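Local coordinates for protein peroxinectin A (Dictyostelium discoideum, PDB 6ERC) that uses hydrogen peroxide to oxidise phenolic donors at its haem, as a secreted, glycosylated peroxidase that also has iodide and thiocyanate peroxidase activity, at residues Q253-K264 against M478-T488; P218-R229 against A336-I345. One frame throughout, in Å; residues are numbered along the deposited sequence.

Contact 1: Q253-K264 against M478-T488; sequences QSRSCIIEQIQK and MRMVNRECETT
The covalent link is the disulfide between C257 and C485, SG to SG 2.0 Å with a chi3 of -77°; it ties the N-terminal half of helix 247-275 to the last residue of the type I turn N482-C485. Both sulfurs lie beside their own backbone N, where they bond each other.

Side-chain amides of Q253, Q261 and N482 carry most of the hydrogen bonds. Q261 pairs with the backbone of T488 through both ends of its amide: T488 N donates to Q261 OE1 at 3.0 Å, in the carbonyl plane and on a lone pair, while Q261 NE2 donates to T488 O at 2.8 Å. A bend at chi2 (61°) lays the amide beside T488 in the loop end of 478-488, and its two bonds to that residue's N and O fix its rotation. N482, the first residue past helix 476-481, turns its amide back to the long helix. Its OD1 accepts from S256 OG at 2.6 Å on an in-plane lone pair and also lies near a water; its ND2 makes a weak bond to E260 OE1, the carboxylate and amide planes 44° apart. E260 OE2 in turn receives a weak bond from T487 OG1. At the far end Q253 NE2 reaches V481 O at 3.3 Å, in the plane of its own amide, while its OE1 is held by R249. A second water joins S256 O to N482 ND2.

Apolar groups fill in the rest: T487 CG2 lies against the aliphatic chain of K264, 3.4 Å from CD, and V481 CG1 and M478 CE pack around the S256 hydroxyl. Beyond the contact E486 forms salt bridges with R233 and K237. A disulfide here joins a long helix to a loop near the C-terminus, in the mainly helical animal haem peroxidase fold, away from the annotated sites.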
loop_
_atom_site.group_PDB
_atom_site.type_symbol
_atom_site.label_atom_id
_atom_site.label_comp_id
_atom_site.label_asym_id
_atom_site.label_seq_id
_atom_site.Cartn_x
_atom_site.Cartn_y
_atom_site.Cartn_z
ATOM N N GLN A 253 -0.403 22.099 13.842
ATOM C CA GLN A 253 1.001 21.936 14.207
ATOM C C GLN A 253 1.315 20.482 14.535
ATOM O O GLN A 253 2.414 19.996 14.246
ATOM C CB GLN A 253 1.342 22.844 15.390
ATOM C CG GLN A 253 1.333 24.332 15.054
ATOM C CD GLN A 253 2.561 24.816 14.283
ATOM O OE1 GLN A 253 2.647 25.996 13.937
ATOM N NE2 GLN A 253 3.509 23.922 14.015
ATOM N N SER A 254 0.362 19.772 15.144
ATOM C CA SER A 254 0.558 18.349 15.405
ATOM C C SER A 254 0.453 17.537 14.120
ATOM O O SER A 254 1.268 16.639 13.880
ATOM C CB SER A 254 -0.461 17.858 16.434
ATOM O OG SER A 254 -0.327 18.556 17.658
ATOM N N ARG A 255 -0.545 17.837 13.285
ATOM C CA ARG A 255 -0.653 17.176 11.988
ATOM C C ARG A 255 0.622 17.357 11.175
ATOM O O ARG A 255 1.098 16.411 10.533
ATOM C CB ARG A 255 -1.861 17.722 11.221
ATOM C CG ARG A 255 -1.984 17.195 9.790
ATOM C CD ARG A 255 -3.411 17.304 9.246
ATOM N NE ARG A 255 -3.605 18.454 8.361
ATOM C CZ ARG A 255 -3.517 18.420 7.031
ATOM N NH1 ARG A 255 -3.234 17.289 6.395
ATOM N NH2 ARG A 255 -3.716 19.525 6.326
ATOM N N SER A 256 1.195 18.563 11.199
ATOM C CA SER A 256 2.398 18.829 10.420
ATOM C C SER A 256 3.562 17.961 10.884
ATOM O O SER A 256 4.334 17.456 10.061
ATOM C CB SER A 256 2.758 20.312 10.513
ATOM O OG SER A 256 3.801 20.646 9.618
ATOM N N CYS A 257 3.703 17.769 12.200
ATOM C CA CYS A 257 4.792 16.942 12.717
ATOM C C CYS A 257 4.628 15.489 12.287
ATOM O O CYS A 257 5.593 14.841 11.866
ATOM C CB CYS A 257 4.857 17.034 14.244
ATOM S SG CYS A 257 5.230 18.660 14.924
ATOM N N ILE A 258 3.412 14.952 12.405
ATOM C CA ILE A 258 3.176 13.551 12.066
ATOM C C ILE A 258 3.454 13.303 10.589
ATOM O O ILE A 258 4.063 12.292 10.218
ATOM C CB ILE A 258 1.739 13.149 12.447
ATOM C CG1 ILE A 258 1.542 13.248 13.964
ATOM C CG2 ILE A 258 1.418 11.744 11.943
ATOM C CD1 ILE A 258 2.421 12.310 14.784
ATOM N N ILE A 259 3.000 14.209 9.724
ATOM C CA ILE A 259 3.302 14.094 8.300
ATOM C C ILE A 259 4.808 14.024 8.090
ATOM O O ILE A 259 5.310 13.173 7.346
ATOM C CB ILE A 259 2.669 15.265 7.528
ATOM C CG1 ILE A 259 1.149 15.110 7.527
ATOM C CG2 ILE A 259 3.202 15.337 6.103
ATOM C CD1 ILE A 259 0.411 16.319 7.035
ATOM N N GLU A 260 5.553 14.917 8.746
ATOM C CA GLU A 260 7.009 14.862 8.674
ATOM C C GLU A 260 7.538 13.538 9.208
ATOM O O GLU A 260 8.491 12.974 8.658
ATOM C CB GLU A 260 7.620 16.029 9.452
ATOM C CG GLU A 260 9.125 15.895 9.671
ATOM C CD GLU A 260 9.747 17.130 10.290
ATOM O OE1 GLU A 260 9.100 18.198 10.278
ATOM O OE2 GLU A 260 10.887 17.028 10.790
ATOM N N GLN A 261 6.944 13.031 10.289
ATOM C CA GLN A 261 7.394 11.760 10.844
ATOM C C GLN A 261 7.169 10.623 9.855
ATOM O O GLN A 261 8.037 9.758 9.685
ATOM C CB GLN A 261 6.672 11.480 12.162
ATOM C CG GLN A 261 7.146 10.226 12.879
ATOM C CD GLN A 261 8.615 10.281 13.252
ATOM O OE1 GLN A 261 8.977 10.763 14.326
ATOM N NE2 GLN A 261 9.469 9.784 12.367
ATOM N N ILE A 262 6.012 10.607 9.190
ATOM C CA ILE A 262 5.751 9.584 8.181
ATOM C C ILE A 262 6.755 9.707 7.041
ATOM O O ILE A 262 7.361 8.717 6.613
ATOM C CB ILE A 262 4.301 9.687 7.671
ATOM C CG1 ILE A 262 3.312 9.390 8.805
ATOM C CG2 ILE A 262 4.070 8.720 6.508
ATOM C CD1 ILE A 262 1.878 9.775 8.493
ATOM N N GLN A 263 6.948 10.925 6.537
ATOM C CA GLN A 263 7.852 11.123 5.411
ATOM C C GLN A 263 9.273 10.691 5.752
ATOM O O GLN A 263 9.928 10.010 4.954
ATOM C CB GLN A 263 7.822 12.588 4.977
ATOM C CG GLN A 263 6.521 13.003 4.319
ATOM C CD GLN A 263 6.537 14.442 3.851
ATOM O OE1 GLN A 263 7.447 15.208 4.174
ATOM N NE2 GLN A 263 5.532 14.816 3.073
ATOM N N LYS A 264 9.766 11.065 6.939
ATOM C CA LYS A 264 11.164 10.798 7.273
ATOM C C LYS A 264 11.440 9.303 7.368
ATOM O O LYS A 264 12.470 8.823 6.881
ATOM C CB LYS A 264 11.537 11.489 8.585
ATOM C CG LYS A 264 13.041 11.534 8.842
ATOM C CD LYS A 264 13.358 12.048 10.236
ATOM C CE LYS A 264 14.857 12.165 10.468
ATOM N NZ LYS A 264 15.160 12.561 11.877
ATOM N N MET A 478 9.520 24.733 5.746
ATOM C CA MET A 478 8.886 23.701 6.556
ATOM C C MET A 478 9.737 23.288 7.747
ATOM O O MET A 478 9.192 22.825 8.755
ATOM C CB MET A 478 8.569 22.473 5.700
ATOM C CG MET A 478 7.322 21.741 6.146
ATOM S SD MET A 478 5.852 22.718 5.794
ATOM C CE MET A 478 4.626 21.857 6.774
ATOM N N ARG A 479 11.061 23.435 7.659
ATOM C CA ARG A 479 11.881 23.298 8.854
ATOM C C ARG A 479 11.505 24.358 9.882
ATOM O O ARG A 479 11.518 24.097 11.090
ATOM C CB ARG A 479 13.366 23.394 8.501
ATOM C CG ARG A 479 13.908 22.208 7.711
ATOM C CD ARG A 479 15.429 22.130 7.821
ATOM N NE ARG A 479 16.043 21.317 6.770
ATOM C CZ ARG A 479 16.162 19.991 6.804
ATOM N NH1 ARG A 479 15.698 19.292 7.833
ATOM N NH2 ARG A 479 16.745 19.357 5.793
ATOM N N MET A 480 11.150 25.556 9.414
ATOM C CA MET A 480 10.696 26.613 10.313
ATOM C C MET A 480 9.391 26.220 10.996
ATOM O O MET A 480 9.255 26.344 12.219
ATOM C CB MET A 480 10.529 27.917 9.526
ATOM C CG MET A 480 9.671 28.989 10.197
ATOM S SD MET A 480 10.371 29.612 11.731
ATOM C CE MET A 480 9.099 30.772 12.233
ATOM N N VAL A 481 8.415 25.751 10.215
ATOM C CA VAL A 481 7.108 25.410 10.769
ATOM C C VAL A 481 7.238 24.291 11.791
ATOM O O VAL A 481 6.558 24.290 12.824
ATOM C CB VAL A 481 6.135 25.025 9.638
ATOM C CG1 VAL A 481 4.822 24.476 10.206
ATOM C CG2 VAL A 481 5.863 26.223 8.750
ATOM N N ASN A 482 8.104 23.321 11.517
ATOM C CA ASN A 482 8.233 22.120 12.336
ATOM C C ASN A 482 9.445 22.188 13.252
ATOM O O ASN A 482 10.102 21.178 13.511
ATOM C CB ASN A 482 8.300 20.890 11.436
ATOM C CG ASN A 482 6.999 20.648 10.689
ATOM O OD1 ASN A 482 5.933 21.099 11.111
ATOM N ND2 ASN A 482 7.081 19.931 9.578
ATOM N N ARG A 483 9.751 23.381 13.770
ATOM C CA ARG A 483 10.928 23.551 14.614
ATOM C C ARG A 483 10.744 22.955 16.002
ATOM O O ARG A 483 11.742 22.691 16.681
ATOM C CB ARG A 483 11.281 25.037 14.726
ATOM C CG ARG A 483 10.171 25.922 15.266
ATOM C CD ARG A 483 10.590 27.385 15.242
ATOM N NE ARG A 483 9.485 28.273 14.887
ATOM C CZ ARG A 483 8.600 28.762 15.749
ATOM N NH1 ARG A 483 7.633 29.563 15.320
ATOM N NH2 ARG A 483 8.671 28.454 17.037
ATOM N N GLU A 484 9.505 22.730 16.436
ATOM C CA GLU A 484 9.238 22.169 17.755
ATOM C C GLU A 484 8.750 20.726 17.693
ATOM O O GLU A 484 8.274 20.202 18.704
ATOM C CB GLU A 484 8.222 23.038 18.501
ATOM C CG GLU A 484 8.656 24.490 18.657
ATOM C CD GLU A 484 7.848 25.241 19.700
ATOM O OE1 GLU A 484 8.449 25.711 20.691
ATOM O OE2 GLU A 484 6.616 25.357 19.530
ATOM N N CYS A 485 8.859 20.068 16.542
ATOM C CA CYS A 485 8.487 18.666 16.444
ATOM C C CYS A 485 9.561 17.796 17.095
ATOM O O CYS A 485 10.610 18.274 17.536
ATOM C CB CYS A 485 8.271 18.264 14.986
ATOM S SG CYS A 485 7.005 19.200 14.090
ATOM N N GLU A 486 9.296 16.494 17.154
ATOM C CA GLU A 486 10.194 15.512 17.754
ATOM C C GLU A 486 10.379 14.327 16.815
ATOM O O GLU A 486 10.262 13.163 17.202
ATOM C CB GLU A 486 9.653 15.053 19.102
ATOM C CG GLU A 486 9.254 16.189 20.024
ATOM C CD GLU A 486 8.653 15.690 21.319
ATOM O OE1 GLU A 486 8.558 14.456 21.490
ATOM O OE2 GLU A 486 8.275 16.531 22.163
ATOM N N THR A 487 10.678 14.618 15.554
ATOM C CA THR A 487 10.771 13.577 14.542
ATOM C C THR A 487 12.025 12.741 14.765
ATOM O O THR A 487 13.143 13.266 14.749
ATOM C CB THR A 487 10.779 14.202 13.150
ATOM O OG1 THR A 487 9.629 15.042 13.005
ATOM C CG2 THR A 487 10.745 13.126 12.086
ATOM N N THR A 488 11.837 11.437 14.963
ATOM C CA THR A 488 12.944 10.523 15.205
ATOM C C THR A 488 12.801 9.281 14.332
ATOM O O THR A 488 12.012 9.274 13.381
ATOM C CB THR A 488 12.996 10.142 16.687
ATOM O OG1 THR A 488 14.135 9.311 16.938
ATOM C CG2 THR A 488 11.725 9.410 17.104
HETATM O O HOH W 1 4.860 21.582 13.677
HETATM O O HOH W 2 4.970 18.443 7.900
#

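Contact 2: P218-R229 against A336-I345; sequences PGLLSIHTLLLR and ALNRGVEPLI
S222 and V341 mark the closest backbone approach, CA to CA 5.6 Å, where the first turns of helix 218-241 meet the type I turn L337-G340 and the start of helix 342-350. V341 carries the centre of the contact. Its CG1 lies against T225, and CG2, placed between its backbone N and carbonyl carbon (chi1 -60° for CG1), slides past L226 CD2 at 3.8 Å and reaches the guanidinium of R229. L226 CD1 and I345 CD1 meet tip to tip, 3.9 Å apart. S222 OG makes a weak bond to P218 O and lies 3.4 Å from L344 CD1, while its CB packs on I345 CD1. L337 CD1 touches L221 CB at 4.0 Å.

In the animal haem peroxidase fold this buried face belongs to the helix that starts just after the predicted transition-state stabiliser R213; P218 has its side chain about 8 Å from the haem.

R229, extended from CG to NE, ends the row. Its NH1 makes a salt bridge with E342 OE2 at 3.2 Å, nearly straight (162°) and in the guanidinium plane, met on the syn side of the carboxylate. NH1 also donates to T497 O and NH2 to D183 O. A leucine here would probably leave E342 without its charged mate and remove the donors that R229 offers to T497 O and D183 O.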
loop_
_atom_site.group_PDB
_atom_site.type_symbol
_atom_site.label_atom_id
_atom_site.label_comp_id
_atom_site.label_asym_id
_atom_site.label_seq_id
_atom_site.Cartn_x
_atom_site.Cartn_y
_atom_site.Cartn_z
ATOM N N PRO A 218 -4.493 -6.224 11.571
ATOM C CA PRO A 218 -4.174 -5.539 12.836
ATOM C C PRO A 218 -2.838 -4.822 12.809
ATOM O O PRO A 218 -2.740 -3.688 13.295
ATOM C CB PRO A 218 -4.185 -6.678 13.868
ATOM C CG PRO A 218 -4.874 -7.836 13.184
ATOM C CD PRO A 218 -4.571 -7.684 11.736
ATOM N N GLY A 219 -1.796 -5.455 12.272
ATOM C CA GLY A 219 -0.512 -4.785 12.170
ATOM C C GLY A 219 -0.614 -3.433 11.497
ATOM O O GLY A 219 0.138 -2.513 11.824
ATOM N N LEU A 220 -1.546 -3.293 10.552
ATOM C CA LEU A 220 -1.798 -1.992 9.944
ATOM C C LEU A 220 -2.487 -1.056 10.929
ATOM O O LEU A 220 -2.137 0.125 11.022
ATOM C CB LEU A 220 -2.645 -2.169 8.685
ATOM C CG LEU A 220 -2.979 -0.920 7.868
ATOM C CD1 LEU A 220 -1.714 -0.244 7.367
ATOM C CD2 LEU A 220 -3.892 -1.287 6.704
ATOM N N LEU A 221 -3.472 -1.569 11.671
ATOM C CA LEU A 221 -4.139 -0.760 12.682
ATOM C C LEU A 221 -3.180 -0.347 13.786
ATOM O O LEU A 221 -3.304 0.752 14.337
ATOM C CB LEU A 221 -5.321 -1.529 13.271
ATOM C CG LEU A 221 -6.681 -1.212 12.654
ATOM C CD1 LEU A 221 -7.688 -2.300 12.980
ATOM C CD2 LEU A 221 -7.173 0.136 13.156
ATOM N N SER A 222 -2.221 -1.211 14.126
ATOM C CA SER A 222 -1.253 -0.864 15.159
ATOM C C SER A 222 -0.449 0.366 14.763
ATOM O O SER A 222 -0.214 1.255 15.592
ATOM C CB SER A 222 -0.327 -2.045 15.431
ATOM O OG SER A 222 -1.023 -3.080 16.098
ATOM N N ILE A 223 -0.019 0.442 13.503
ATOM C CA ILE A 223 0.694 1.632 13.048
ATOM C C ILE A 223 -0.209 2.853 13.147
ATOM O O ILE A 223 0.223 3.928 13.583
ATOM C CB ILE A 223 1.232 1.432 11.619
ATOM C CG1 ILE A 223 2.281 0.314 11.606
ATOM C CG2 ILE A 223 1.836 2.738 11.095
ATOM C CD1 ILE A 223 2.821 -0.039 10.229
ATOM N N HIS A 224 -1.473 2.715 12.745
ATOM C CA HIS A 224 -2.421 3.808 12.929
ATOM C C HIS A 224 -2.446 4.257 14.383
ATOM O O HIS A 224 -2.396 5.455 14.679
ATOM C CB HIS A 224 -3.820 3.377 12.487
ATOM C CG HIS A 224 -3.991 3.293 11.004
ATOM N ND1 HIS A 224 -3.348 2.349 10.232
ATOM C CD2 HIS A 224 -4.741 4.029 10.151
ATOM C CE1 HIS A 224 -3.692 2.511 8.967
ATOM N NE2 HIS A 224 -4.538 3.523 8.891
ATOM N N THR A 225 -2.511 3.297 15.306
ATOM C CA THR A 225 -2.652 3.624 16.720
ATOM C C THR A 225 -1.459 4.428 17.223
ATOM O O THR A 225 -1.625 5.468 17.870
ATOM C CB THR A 225 -2.817 2.337 17.531
ATOM O OG1 THR A 225 -3.950 1.607 17.045
ATOM C CG2 THR A 225 -3.016 2.644 19.009
ATOM N N LEU A 226 -0.243 3.962 16.935
ATOM C CA LEU A 226 0.938 4.598 17.508
ATOM C C LEU A 226 1.090 6.030 17.014
ATOM O O LEU A 226 1.453 6.924 17.788
ATOM C CB LEU A 226 2.191 3.783 17.185
ATOM C CG LEU A 226 2.236 2.335 17.687
ATOM C CD1 LEU A 226 3.637 1.761 17.512
ATOM C CD2 LEU A 226 1.793 2.208 19.138
ATOM N N LEU A 227 0.814 6.276 15.732
ATOM C CA LEU A 227 0.929 7.635 15.217
ATOM C C LEU A 227 -0.186 8.528 15.743
ATOM O O LEU A 227 -0.016 9.750 15.818
ATOM C CB LEU A 227 0.930 7.627 13.689
ATOM C CG LEU A 227 2.151 6.989 13.022
ATOM C CD1 LEU A 227 2.051 7.113 11.506
ATOM C CD2 LEU A 227 3.453 7.606 13.522
ATOM N N LEU A 228 -1.326 7.941 16.109
ATOM C CA LEU A 228 -2.356 8.710 16.792
ATOM C C LEU A 228 -1.915 9.065 18.207
ATOM O O LEU A 228 -2.086 10.208 18.650
ATOM C CB LEU A 228 -3.666 7.925 16.819
ATOM C CG LEU A 228 -4.417 7.752 15.497
ATOM C CD1 LEU A 228 -5.567 6.774 15.679
ATOM C CD2 LEU A 228 -4.932 9.078 14.973
ATOM N N ARG A 229 -1.344 8.099 18.929
ATOM C CA ARG A 229 -0.792 8.383 20.249
ATOM C C ARG A 229 0.287 9.453 20.163
ATOM O O ARG A 229 0.287 10.419 20.937
ATOM C CB ARG A 229 -0.224 7.105 20.863
ATOM C CG ARG A 229 -1.264 6.061 21.215
ATOM C CD ARG A 229 -0.602 4.800 21.740
ATOM N NE ARG A 229 -1.573 3.771 22.085
ATOM C CZ ARG A 229 -1.256 2.574 22.563
ATOM N NH1 ARG A 229 0.015 2.248 22.756
ATOM N NH2 ARG A 229 -2.211 1.700 22.848
ATOM N N ALA A 336 -8.138 -8.602 17.339
ATOM C CA ALA A 336 -6.688 -8.726 17.404
ATOM C C ALA A 336 -6.056 -7.683 18.317
ATOM O O ALA A 336 -4.922 -7.880 18.765
ATOM C CB ALA A 336 -6.094 -8.618 16.002
ATOM N N LEU A 337 -6.753 -6.581 18.598
ATOM C CA LEU A 337 -6.251 -5.544 19.489
ATOM C C LEU A 337 -6.865 -5.615 20.884
ATOM O O LEU A 337 -6.694 -4.679 21.670
ATOM C CB LEU A 337 -6.506 -4.159 18.886
ATOM C CG LEU A 337 -5.892 -3.862 17.514
ATOM C CD1 LEU A 337 -6.190 -2.428 17.095
ATOM C CD2 LEU A 337 -4.393 -4.114 17.516
ATOM N N ASN A 338 -7.568 -6.702 21.214
ATOM C CA ASN A 338 -8.171 -6.813 22.538
ATOM C C ASN A 338 -7.122 -6.762 23.640
ATOM O O ASN A 338 -7.415 -6.315 24.754
ATOM C CB ASN A 338 -8.982 -8.106 22.650
ATOM C CG ASN A 338 -10.303 -8.038 21.901
ATOM O OD1 ASN A 338 -10.865 -6.957 21.702
ATOM N ND2 ASN A 338 -10.811 -9.199 21.486
ATOM N N ARG A 339 -5.902 -7.223 23.358
ATOM C CA ARG A 339 -4.808 -7.191 24.322
ATOM C C ARG A 339 -3.807 -6.079 24.023
ATOM O O ARG A 339 -2.632 -6.187 24.388
ATOM C CB ARG A 339 -4.102 -8.547 24.361
ATOM C CG ARG A 339 -4.946 -9.677 24.947
ATOM C CD ARG A 339 -4.242 -11.028 24.826
ATOM N NE ARG A 339 -4.969 -12.100 25.504
ATOM C CZ ARG A 339 -4.670 -13.394 25.406
ATOM N NH1 ARG A 339 -3.653 -13.793 24.649
ATOM N NH2 ARG A 339 -5.391 -14.295 26.063
ATOM N N GLY A 340 -4.248 -5.011 23.365
ATOM C CA GLY A 340 -3.386 -3.888 23.065
ATOM C C GLY A 340 -2.499 -4.134 21.858
ATOM O O GLY A 340 -2.376 -5.245 21.343
ATOM N N VAL A 341 -1.860 -3.055 21.399
ATOM C CA VAL A 341 -0.988 -3.144 20.232
ATOM C C VAL A 341 0.385 -3.709 20.571
ATOM O O VAL A 341 1.071 -4.219 19.676
ATOM C CB VAL A 341 -0.809 -1.769 19.562
ATOM C CG1 VAL A 341 -2.151 -1.208 19.111
ATOM C CG2 VAL A 341 -0.105 -0.793 20.499
ATOM N N GLU A 342 0.812 -3.631 21.830
ATOM C CA GLU A 342 2.175 -4.031 22.176
ATOM C C GLU A 342 2.488 -5.462 21.770
ATOM O O GLU A 342 3.572 -5.698 21.208
ATOM C CB GLU A 342 2.414 -3.821 23.677
ATOM C CG GLU A 342 2.600 -2.370 24.087
ATOM C CD GLU A 342 1.299 -1.588 24.106
ATOM O OE1 GLU A 342 0.219 -2.216 24.075
ATOM O OE2 GLU A 342 1.358 -0.342 24.157
ATOM N N PRO A 343 1.625 -6.452 22.017
ATOM C CA PRO A 343 1.967 -7.825 21.602
ATOM C C PRO A 343 2.169 -7.970 20.102
ATOM O O PRO A 343 3.023 -8.754 19.670
ATOM C CB PRO A 343 0.770 -8.648 22.100
ATOM C CG PRO A 343 0.147 -7.819 23.168
ATOM C CD PRO A 343 0.350 -6.401 22.751
ATOM N N LEU A 344 1.398 -7.242 19.294
ATOM C CA LEU A 344 1.616 -7.257 17.852
ATOM C C LEU A 344 2.956 -6.630 17.498
ATOM O O LEU A 344 3.756 -7.226 16.766
ATOM C CB LEU A 344 0.482 -6.520 17.142
ATOM C CG LEU A 344 -0.853 -7.260 17.073
ATOM C CD1 LEU A 344 -1.965 -6.292 16.717
ATOM C CD2 LEU A 344 -0.784 -8.395 16.059
ATOM N N ILE A 345 3.216 -5.422 18.004
ATOM C CA ILE A 345 4.455 -4.723 17.671
ATOM C C ILE A 345 5.653 -5.621 17.932
ATOM O O ILE A 345 6.579 -5.701 17.118
ATOM C CB ILE A 345 4.562 -3.404 18.462
ATOM C CG1 ILE A 345 3.370 -2.481 18.174
ATOM C CG2 ILE A 345 5.878 -2.697 18.141
ATOM C CD1 ILE A 345 3.269 -2.002 16.743
#

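Contacts 1 and 2 have centres 22 Å apart and are built on consecutive helices, 218-241 and 247-275. Along the chain the segments alternate: 218-229, then 253-264, then 336-345, then 478-488. The two helices touch directly, with I258 CD1 3.7 Å from L227 O and I262 CG1 3.8 Å from L227 CD1, so both contacts belong to one helical block. Contact 1 ties in the C-terminal region on its outer side, and contact 2 the segment leading into helix 342-350. Residues distant in sequence are thereby gathered around the helix pair, contact 2 being the one nearer the haem and contact 1 lying away from the annotated sites.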